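Local coordinates for RNA-dependent RNA Polymerase (Bombyx mori cytoplasmic polyhedrosis virus, PDB 6TZ0), which transcribes the double-stranded RNA genome of a cypovirus into plus strands and, after core assembly, synthesises the complementary minus strands, at residues Phe420-Ser425 and Ser448-Gln453; Val920-Ile925 and Lys985-Gln990. All blocks are in the same frame, centred on the assembly; numbering follows the deposited sequence.

How the interactions relate
Interaction 1 is buried and interaction 2 lies at the surface. Interaction 1 joins the end of helix 413-422 to the start of helix 449-455, within the central polymerase domain. It is made of side chains alone, with carbon against carbon and no hydrogen bond across. Interaction 2 pairs strands 919-921 and 988-990, in the C-terminal part of the polymerase. Two backbone hydrogen bonds hold it, and its side chains are mostly polar or charged. No element is shared. The centres of interactions 1 and 2 are about 21 Å apart, and the nearest atoms of interactions 1 and 2 are about 6 Å apart, without touching. L937 of helix 927-937, which follows the first strand of interaction 2, packs on I450 and Q453 of interaction 1.

Interaction 1. Residues Phe420-Ser425 and Ser448-Gln453; sequences FLTTSS and SRIVMQ
L421, in the last turn of helix 413-422, faces I450, in the first turn of helix 449-455, with their CA atoms 5.9 Å apart. No hydrogen bond crosses between 420-425 and 448-453, and the contact is carbon against carbon. L421 sits in the middle and spreads its two methyls. L421 CD2 meets the foot of the arginine, 3.8 Å from R449 CB. L421 CD1 reaches the bend of the glutamine chain, 3.7 Å from Q453 CG. Both side chains run at about a right angle to the leucine. I450 fills the side next to T422. Its CG1 is anti to the backbone N (chi1 -164°), and the chain then turns at chi2, which brings I450 CD1 within 3.7 Å of T422 CG2 and 4.0 Å of L421 CB.

The contact packs the C-terminal end of helix 413-422 against the N-terminal start of helix 449-455, within the central polymerase domain. The two helices are linked through strands 434-437 and 442-446. S448 is the N-cap of the second helix, and S448 OG accepts a weak capping bond of 3.4 Å from V451 N. S425, in the loop after the first helix, adds S425 CB, 4.0 Å from R449 CD.

The arginine plays two parts. Its CB and CD pass across the L421 methyl CD2. The extended chain from CG to NE carries the guanidinium past the leucine. There R449 NH2 bonds to L492 O and R449 NH1 to N494 OD1, which gives the guanidinium of this buried residue polar partners outside the two segments. N494 of helix 494-499 also touches L421.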
ATOM      1  N   PHE A 420       8.979   5.497  10.149  1.00 39.11           N
ATOM      2  CA  PHE A 420       7.961   5.110   9.187  1.00 39.11           C
ATOM      3  C   PHE A 420       8.304   5.620   7.797  1.00 39.11           C
ATOM      4  O   PHE A 420       7.967   4.984   6.794  1.00 39.11           O
ATOM      5  CB  PHE A 420       6.620   5.652   9.668  1.00 39.11           C
ATOM      6  CG  PHE A 420       5.465   5.314   8.795  1.00 39.11           C
ATOM      7  CD1 PHE A 420       4.902   4.052   8.821  1.00 39.11           C
ATOM      8  CD2 PHE A 420       4.910   6.279   7.977  1.00 39.11           C
ATOM      9  CE1 PHE A 420       3.821   3.757   8.030  1.00 39.11           C
ATOM     10  CE2 PHE A 420       3.837   5.987   7.183  1.00 39.11           C
ATOM     11  CZ  PHE A 420       3.288   4.727   7.219  1.00 39.11           C
ATOM     12  N   LEU A 421       8.961   6.777   7.717  1.00 39.19           N
ATOM     13  CA  LEU A 421       9.387   7.275   6.413  1.00 39.19           C
ATOM     14  C   LEU A 421      10.608   6.523   5.900  1.00 39.19           C
ATOM     15  O   LEU A 421      10.682   6.188   4.712  1.00 39.19           O
ATOM     16  CB  LEU A 421       9.670   8.772   6.478  1.00 39.19           C
ATOM     17  CG  LEU A 421       8.437   9.635   6.698  1.00 39.19           C
ATOM     18  CD1 LEU A 421       8.863  11.064   6.830  1.00 39.19           C
ATOM     19  CD2 LEU A 421       7.460   9.469   5.562  1.00 39.19           C
ATOM     20  N   THR A 422      11.583   6.251   6.774  1.00 44.66           N
ATOM     21  CA  THR A 422      12.779   5.536   6.330  1.00 44.66           C
ATOM     22  C   THR A 422      12.485   4.065   6.064  1.00 44.66           C
ATOM     23  O   THR A 422      13.134   3.442   5.218  1.00 44.66           O
ATOM     24  CB  THR A 422      13.903   5.653   7.357  1.00 44.66           C
ATOM     25  OG1 THR A 422      13.479   5.089   8.602  1.00 44.66           O
ATOM     26  CG2 THR A 422      14.309   7.096   7.562  1.00 44.66           C
ATOM     27  N   THR A 423      11.526   3.490   6.779  1.00 48.50           N
ATOM     28  CA  THR A 423      11.232   2.067   6.694  1.00 48.50           C
ATOM     29  C   THR A 423       9.734   1.854   6.547  1.00 48.50           C
ATOM     30  O   THR A 423       8.961   2.274   7.416  1.00 48.50           O
ATOM     31  CB  THR A 423      11.744   1.328   7.934  1.00 48.50           C
ATOM     32  OG1 THR A 423      13.170   1.440   8.010  1.00 48.50           O
ATOM     33  CG2 THR A 423      11.345  -0.136   7.887  1.00 48.50           C
ATOM     34  N   SER A 424       9.342   1.220   5.436  1.00 55.45           N
ATOM     35  CA  SER A 424       7.991   0.690   5.209  1.00 55.45           C
ATOM     36  C   SER A 424       6.922   1.787   5.207  1.00 55.45           C
ATOM     37  O   SER A 424       5.961   1.756   5.978  1.00 55.45           O
ATOM     38  CB  SER A 424       7.652  -0.410   6.221  1.00 55.45           C
ATOM     39  OG  SER A 424       6.344  -0.915   6.014  1.00 55.45           O
ATOM     40  N   SER A 425       7.103   2.767   4.331  1.00 61.03           N
ATOM     41  CA  SER A 425       6.009   3.655   3.973  1.00 61.03           C
ATOM     42  C   SER A 425       5.040   2.904   3.055  1.00 61.03           C
ATOM     43  O   SER A 425       5.471   2.035   2.291  1.00 61.03           O
ATOM     44  CB  SER A 425       6.564   4.913   3.296  1.00 61.03           C
ATOM     45  OG  SER A 425       7.274   4.596   2.115  1.00 61.03           O
ATOM     46  N   SER A 448      11.458  10.324  -3.154  1.00 51.80           N
ATOM     47  CA  SER A 448      11.480   9.667  -1.860  1.00 51.80           C
ATOM     48  C   SER A 448      10.821  10.553  -0.817  1.00 51.80           C
ATOM     49  O   SER A 448      10.919  11.781  -0.872  1.00 51.80           O
ATOM     50  CB  SER A 448      12.910   9.356  -1.435  1.00 51.80           C
ATOM     51  OG  SER A 448      13.602  10.548  -1.155  1.00 51.80           O
ATOM     52  N   ARG A 449      10.154   9.918   0.144  1.00 42.83           N
ATOM     53  CA  ARG A 449       9.484  10.669   1.194  1.00 42.83           C
ATOM     54  C   ARG A 449      10.472  11.250   2.191  1.00 42.83           C
ATOM     55  O   ARG A 449      10.175  12.261   2.833  1.00 42.83           O
ATOM     56  CB  ARG A 449       8.472   9.778   1.904  1.00 42.83           C
ATOM     57  CG  ARG A 449       7.301   9.419   1.037  1.00 42.83           C
ATOM     58  CD  ARG A 449       6.252   8.666   1.808  1.00 42.83           C
ATOM     59  NE  ARG A 449       5.116   8.339   0.957  1.00 42.83           N
ATOM     60  CZ  ARG A 449       4.085   9.148   0.751  1.00 42.83           C
ATOM     61  NH1 ARG A 449       4.040  10.332   1.336  1.00 42.83           N
ATOM     62  NH2 ARG A 449       3.093   8.772  -0.036  1.00 42.83           N
ATOM     63  N   ILE A 450      11.657  10.658   2.311  1.00 43.09           N
ATOM     64  CA  ILE A 450      12.584  11.133   3.328  1.00 43.09           C
ATOM     65  C   ILE A 450      13.341  12.379   2.851  1.00 43.09           C
ATOM     66  O   ILE A 450      13.648  13.260   3.659  1.00 43.09           O
ATOM     67  CB  ILE A 450      13.511   9.983   3.771  1.00 43.09           C
ATOM     68  CG1 ILE A 450      14.212  10.331   5.079  1.00 43.09           C
ATOM     69  CG2 ILE A 450      14.499   9.586   2.693  1.00 43.09           C
ATOM     70  CD1 ILE A 450      13.264  10.447   6.251  1.00 43.09           C
ATOM     71  N   VAL A 451      13.582  12.529   1.548  1.00 45.24           N
ATOM     72  CA  VAL A 451      14.164  13.772   1.049  1.00 45.24           C
ATOM     73  C   VAL A 451      13.123  14.884   1.053  1.00 45.24           C
ATOM     74  O   VAL A 451      13.427  16.036   1.379  1.00 45.24           O
ATOM     75  CB  VAL A 451      14.783  13.541  -0.345  1.00 45.24           C
ATOM     76  CG1 VAL A 451      15.218  14.835  -0.996  1.00 45.24           C
ATOM     77  CG2 VAL A 451      15.983  12.643  -0.217  1.00 45.24           C
ATOM     78  N   MET A 452      11.873  14.536   0.746  1.00 43.49           N
ATOM     79  CA  MET A 452      10.753  15.467   0.871  1.00 43.49           C
ATOM     80  C   MET A 452      10.575  15.943   2.308  1.00 43.49           C
ATOM     81  O   MET A 452      10.263  17.114   2.548  1.00 43.49           O
ATOM     82  CB  MET A 452       9.490  14.782   0.353  1.00 43.49           C
ATOM     83  CG  MET A 452       8.165  15.501   0.524  1.00 43.49           C
ATOM     84  SD  MET A 452       7.834  17.002  -0.393  1.00 43.49           S
ATOM     85  CE  MET A 452       6.422  17.618   0.519  1.00 43.49           C
ATOM     86  N   GLN A 453      10.798  15.060   3.277  1.00 40.86           N
ATOM     87  CA  GLN A 453      10.699  15.457   4.675  1.00 40.86           C
ATOM     88  C   GLN A 453      11.911  16.275   5.107  1.00 40.86           C
ATOM     89  O   GLN A 453      11.790  17.182   5.935  1.00 40.86           O
ATOM     90  CB  GLN A 453      10.523  14.211   5.546  1.00 40.86           C
ATOM     91  CG  GLN A 453      10.372  14.486   7.025  1.00 40.86           C
ATOM     92  CD  GLN A 453       9.139  15.286   7.348  1.00 40.86           C
ATOM     93  OE1 GLN A 453       8.059  15.025   6.832  1.00 40.86           O
ATOM     94  NE2 GLN A 453       9.297  16.285   8.197  1.00 40.86           N
TER

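Interaction 2. Residues Val920-Ile925 and Lys985-Gln990; sequences VKKEDI and KETTVQ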
ATOM      1  N   VAL A 920      21.754   4.001 -15.553  1.00 90.62           N
ATOM      2  CA  VAL A 920      21.045   5.272 -15.483  1.00 90.62           C
ATOM      3  C   VAL A 920      21.818   6.206 -14.563  1.00 90.62           C
ATOM      4  O   VAL A 920      22.015   5.912 -13.379  1.00 90.62           O
ATOM      5  CB  VAL A 920      19.608   5.072 -14.990  1.00 90.62           C
ATOM      6  CG1 VAL A 920      18.913   6.408 -14.846  1.00 90.62           C
ATOM      7  CG2 VAL A 920      18.845   4.162 -15.933  1.00 90.62           C
ATOM      8  N   LYS A 921      22.266   7.331 -15.104  1.00 89.78           N
ATOM      9  CA  LYS A 921      23.094   8.269 -14.363  1.00 89.78           C
ATOM     10  C   LYS A 921      22.254   9.442 -13.878  1.00 89.78           C
ATOM     11  O   LYS A 921      21.580  10.104 -14.672  1.00 89.78           O
ATOM     12  CB  LYS A 921      24.254   8.769 -15.223  1.00 89.78           C
ATOM     13  CG  LYS A 921      25.157   9.757 -14.514  1.00 89.78           C
ATOM     14  CD  LYS A 921      25.808   9.134 -13.300  1.00 89.78           C
ATOM     15  CE  LYS A 921      26.828   8.094 -13.702  1.00 89.78           C
ATOM     16  NZ  LYS A 921      27.536   7.533 -12.523  1.00 89.78           N
ATOM     17  N   LYS A 922      22.306   9.694 -12.576  1.00 87.12           N
ATOM     18  CA  LYS A 922      21.601  10.799 -11.945  1.00 87.12           C
ATOM     19  C   LYS A 922      22.573  11.944 -11.721  1.00 87.12           C
ATOM     20  O   LYS A 922      23.758  11.718 -11.453  1.00 87.12           O
ATOM     21  CB  LYS A 922      20.981  10.370 -10.609  1.00 87.12           C
ATOM     22  CG  LYS A 922      19.583   9.766 -10.696  1.00 87.12           C
ATOM     23  CD  LYS A 922      19.566   8.356 -11.265  1.00 87.12           C
ATOM     24  CE  LYS A 922      20.212   7.361 -10.324  1.00 87.12           C
ATOM     25  NZ  LYS A 922      20.152   5.984 -10.877  1.00 87.12           N
ATOM     26  N   GLU A 923      22.078  13.171 -11.837  1.00 81.38           N
ATOM     27  CA  GLU A 923      22.899  14.359 -11.650  1.00 81.38           C
ATOM     28  C   GLU A 923      22.643  14.879 -10.239  1.00 81.38           C
ATOM     29  O   GLU A 923      21.567  15.408  -9.950  1.00 81.38           O
ATOM     30  CB  GLU A 923      22.585  15.403 -12.720  1.00 81.38           C
ATOM     31  CG  GLU A 923      23.680  16.431 -12.915  1.00 81.38           C
ATOM     32  CD  GLU A 923      23.521  17.628 -12.020  1.00 81.38           C
ATOM     33  OE1 GLU A 923      22.365  17.994 -11.746  1.00 81.38           O
ATOM     34  OE2 GLU A 923      24.546  18.193 -11.584  1.00 81.38           O
ATOM     35  N   ASP A 924      23.633  14.724  -9.366  1.00 77.11           N
ATOM     36  CA  ASP A 924      23.431  14.888  -7.935  1.00 77.11           C
ATOM     37  C   ASP A 924      23.458  16.355  -7.519  1.00 77.11           C
ATOM     38  O   ASP A 924      23.934  17.231  -8.244  1.00 77.11           O
ATOM     39  CB  ASP A 924      24.497  14.123  -7.154  1.00 77.11           C
ATOM     40  CG  ASP A 924      24.352  12.622  -7.284  1.00 77.11           C
ATOM     41  OD1 ASP A 924      23.219  12.146  -7.520  1.00 77.11           O
ATOM     42  OD2 ASP A 924      25.370  11.916  -7.136  1.00 77.11           O
ATOM     43  N   ILE A 925      22.933  16.609  -6.320  1.00 70.39           N
ATOM     44  CA  ILE A 925      22.994  17.921  -5.686  1.00 70.39           C
ATOM     45  C   ILE A 925      24.336  18.071  -4.982  1.00 70.39           C
ATOM     46  O   ILE A 925      25.088  17.100  -4.847  1.00 70.39           O
ATOM     47  CB  ILE A 925      21.828  18.134  -4.704  1.00 70.39           C
ATOM     48  CG1 ILE A 925      21.866  17.098  -3.589  1.00 70.39           C
ATOM     49  CG2 ILE A 925      20.502  18.061  -5.416  1.00 70.39           C
ATOM     50  CD1 ILE A 925      20.896  17.387  -2.474  1.00 70.39           C
ATOM     51  N   LYS A 985      15.615  17.187 -13.378  1.00 78.07           N
ATOM     52  CA  LYS A 985      14.505  16.259 -13.535  1.00 78.07           C
ATOM     53  C   LYS A 985      14.745  15.182 -14.583  1.00 78.07           C
ATOM     54  O   LYS A 985      13.902  14.291 -14.726  1.00 78.07           O
ATOM     55  CB  LYS A 985      13.222  17.018 -13.883  1.00 78.07           C
ATOM     56  CG  LYS A 985      13.241  17.689 -15.240  1.00 78.07           C
ATOM     57  CD  LYS A 985      11.956  18.465 -15.478  1.00 78.07           C
ATOM     58  CE  LYS A 985      11.970  19.180 -16.820  1.00 78.07           C
ATOM     59  NZ  LYS A 985      11.925  18.232 -17.969  1.00 78.07           N
ATOM     60  N   GLU A 986      15.852  15.234 -15.315  1.00 82.98           N
ATOM     61  CA  GLU A 986      16.147  14.228 -16.323  1.00 82.98           C
ATOM     62  C   GLU A 986      17.420  13.464 -15.978  1.00 82.98           C
ATOM     63  O   GLU A 986      18.334  13.990 -15.337  1.00 82.98           O
ATOM     64  CB  GLU A 986      16.268  14.858 -17.715  1.00 82.98           C
ATOM     65  CG  GLU A 986      17.478  15.759 -17.932  1.00 82.98           C
ATOM     66  CD  GLU A 986      17.209  17.213 -17.590  1.00 82.98           C
ATOM     67  OE1 GLU A 986      16.191  17.498 -16.927  1.00 82.98           O
ATOM     68  OE2 GLU A 986      18.021  18.074 -17.988  1.00 82.98           O
ATOM     69  N   THR A 987      17.457  12.198 -16.393  1.00 87.72           N
ATOM     70  CA  THR A 987      18.600  11.321 -16.197  1.00 87.72           C
ATOM     71  C   THR A 987      19.059  10.768 -17.538  1.00 87.72           C
ATOM     72  O   THR A 987      18.272  10.649 -18.481  1.00 87.72           O
ATOM     73  CB  THR A 987      18.272  10.148 -15.260  1.00 87.72           C
ATOM     74  OG1 THR A 987      17.232   9.352 -15.837  1.00 87.72           O
ATOM     75  CG2 THR A 987      17.825  10.647 -13.897  1.00 87.72           C
ATOM     76  N   THR A 988      20.343  10.422 -17.611  1.00 91.20           N
ATOM     77  CA  THR A 988      20.954   9.912 -18.828  1.00 91.20           C
ATOM     78  C   THR A 988      21.436   8.484 -18.619  1.00 91.20           C
ATOM     79  O   THR A 988      21.690   8.056 -17.491  1.00 91.20           O
ATOM     80  CB  THR A 988      22.130  10.787 -19.267  1.00 91.20           C
ATOM     81  OG1 THR A 988      23.143  10.768 -18.254  1.00 91.20           O
ATOM     82  CG2 THR A 988      21.673  12.219 -19.488  1.00 91.20           C
ATOM     83  N   VAL A 989      21.562   7.752 -19.721  1.00 92.51           N
ATOM     84  CA  VAL A 989      22.042   6.375 -19.695  1.00 92.51           C
ATOM     85  C   VAL A 989      23.496   6.353 -20.144  1.00 92.51           C
ATOM     86  O   VAL A 989      23.819   6.780 -21.257  1.00 92.51           O
ATOM     87  CB  VAL A 989      21.180   5.467 -20.581  1.00 92.51           C
ATOM     88  CG1 VAL A 989      21.804   4.092 -20.688  1.00 92.51           C
ATOM     89  CG2 VAL A 989      19.779   5.366 -20.015  1.00 92.51           C
ATOM     90  N   GLN A 990      24.372   5.849 -19.281  1.00 95.07           N
ATOM     91  CA  GLN A 990      25.792   5.726 -19.569  1.00 95.07           C
ATOM     92  C   GLN A 990      26.148   4.259 -19.759  1.00 95.07           C
ATOM     93  O   GLN A 990      25.937   3.443 -18.855  1.00 95.07           O
ATOM     94  CB  GLN A 990      26.629   6.325 -18.439  1.00 95.07           C
ATOM     95  CG  GLN A 990      28.120   6.254 -18.676  1.00 95.07           C
ATOM     96  CD  GLN A 990      28.915   6.864 -17.544  1.00 95.07           C
ATOM     97  OE1 GLN A 990      28.350   7.326 -16.554  1.00 95.07           O
ATOM     98  NE2 GLN A 990      30.233   6.865 -17.680  1.00 95.07           N
TER
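T987 leans on three successive residues of segment 920-925: V920, K921 and K922. T987 OG1 is 3.5 Å from V920 CG1, and these two side chains cross at a slant. T987 CB lies against the backbone, 3.4 Å from K921 O. T987 CG2 meets the aliphatic part of the next lysine, 3.8 Å from K922 CG, and these two side chains lie side by side and point the same way. The K922 chain bends at chi2 (73°) and again at chi3, which curls the amine back within its own segment. There K922 NZ donates to V920 O from above the carbonyl plane.

T988 makes the backbone link. It forms an antiparallel, hydrogen-bonded pair with K921. K921 N donates to T988 O over 2.6 Å with a nearly straight N-H...O angle of 173°, and T988 N returns a longer bond of 3.2 Å to K921 O. The threonine side chain is on the same face as K921, with T988 OG1 3.8 Å from K921 CB.

V989 follows as a non-hydrogen-bonded pair with V920. Both side chains turn to the face opposite K921 and T988, and V920 CG2 and V989 CG2 make a loose contact at 4.4 Å.

Q990 extends its chain alongside K921, and both side chains run the same way. Q990 OE1 is 3.3 Å from K921 CE, the last methylene of the lysine.

Strands 919-921 and 988-990 form a two-stranded antiparallel sheet at the protein surface. Q990 continues the backbone pairing to E919, and E923 is backbone-bonded to A983. Just over half of the chain between the segments is helix, in 927-937, 945-958 and 973-979, and helix 996-1004 follows strand 988-990.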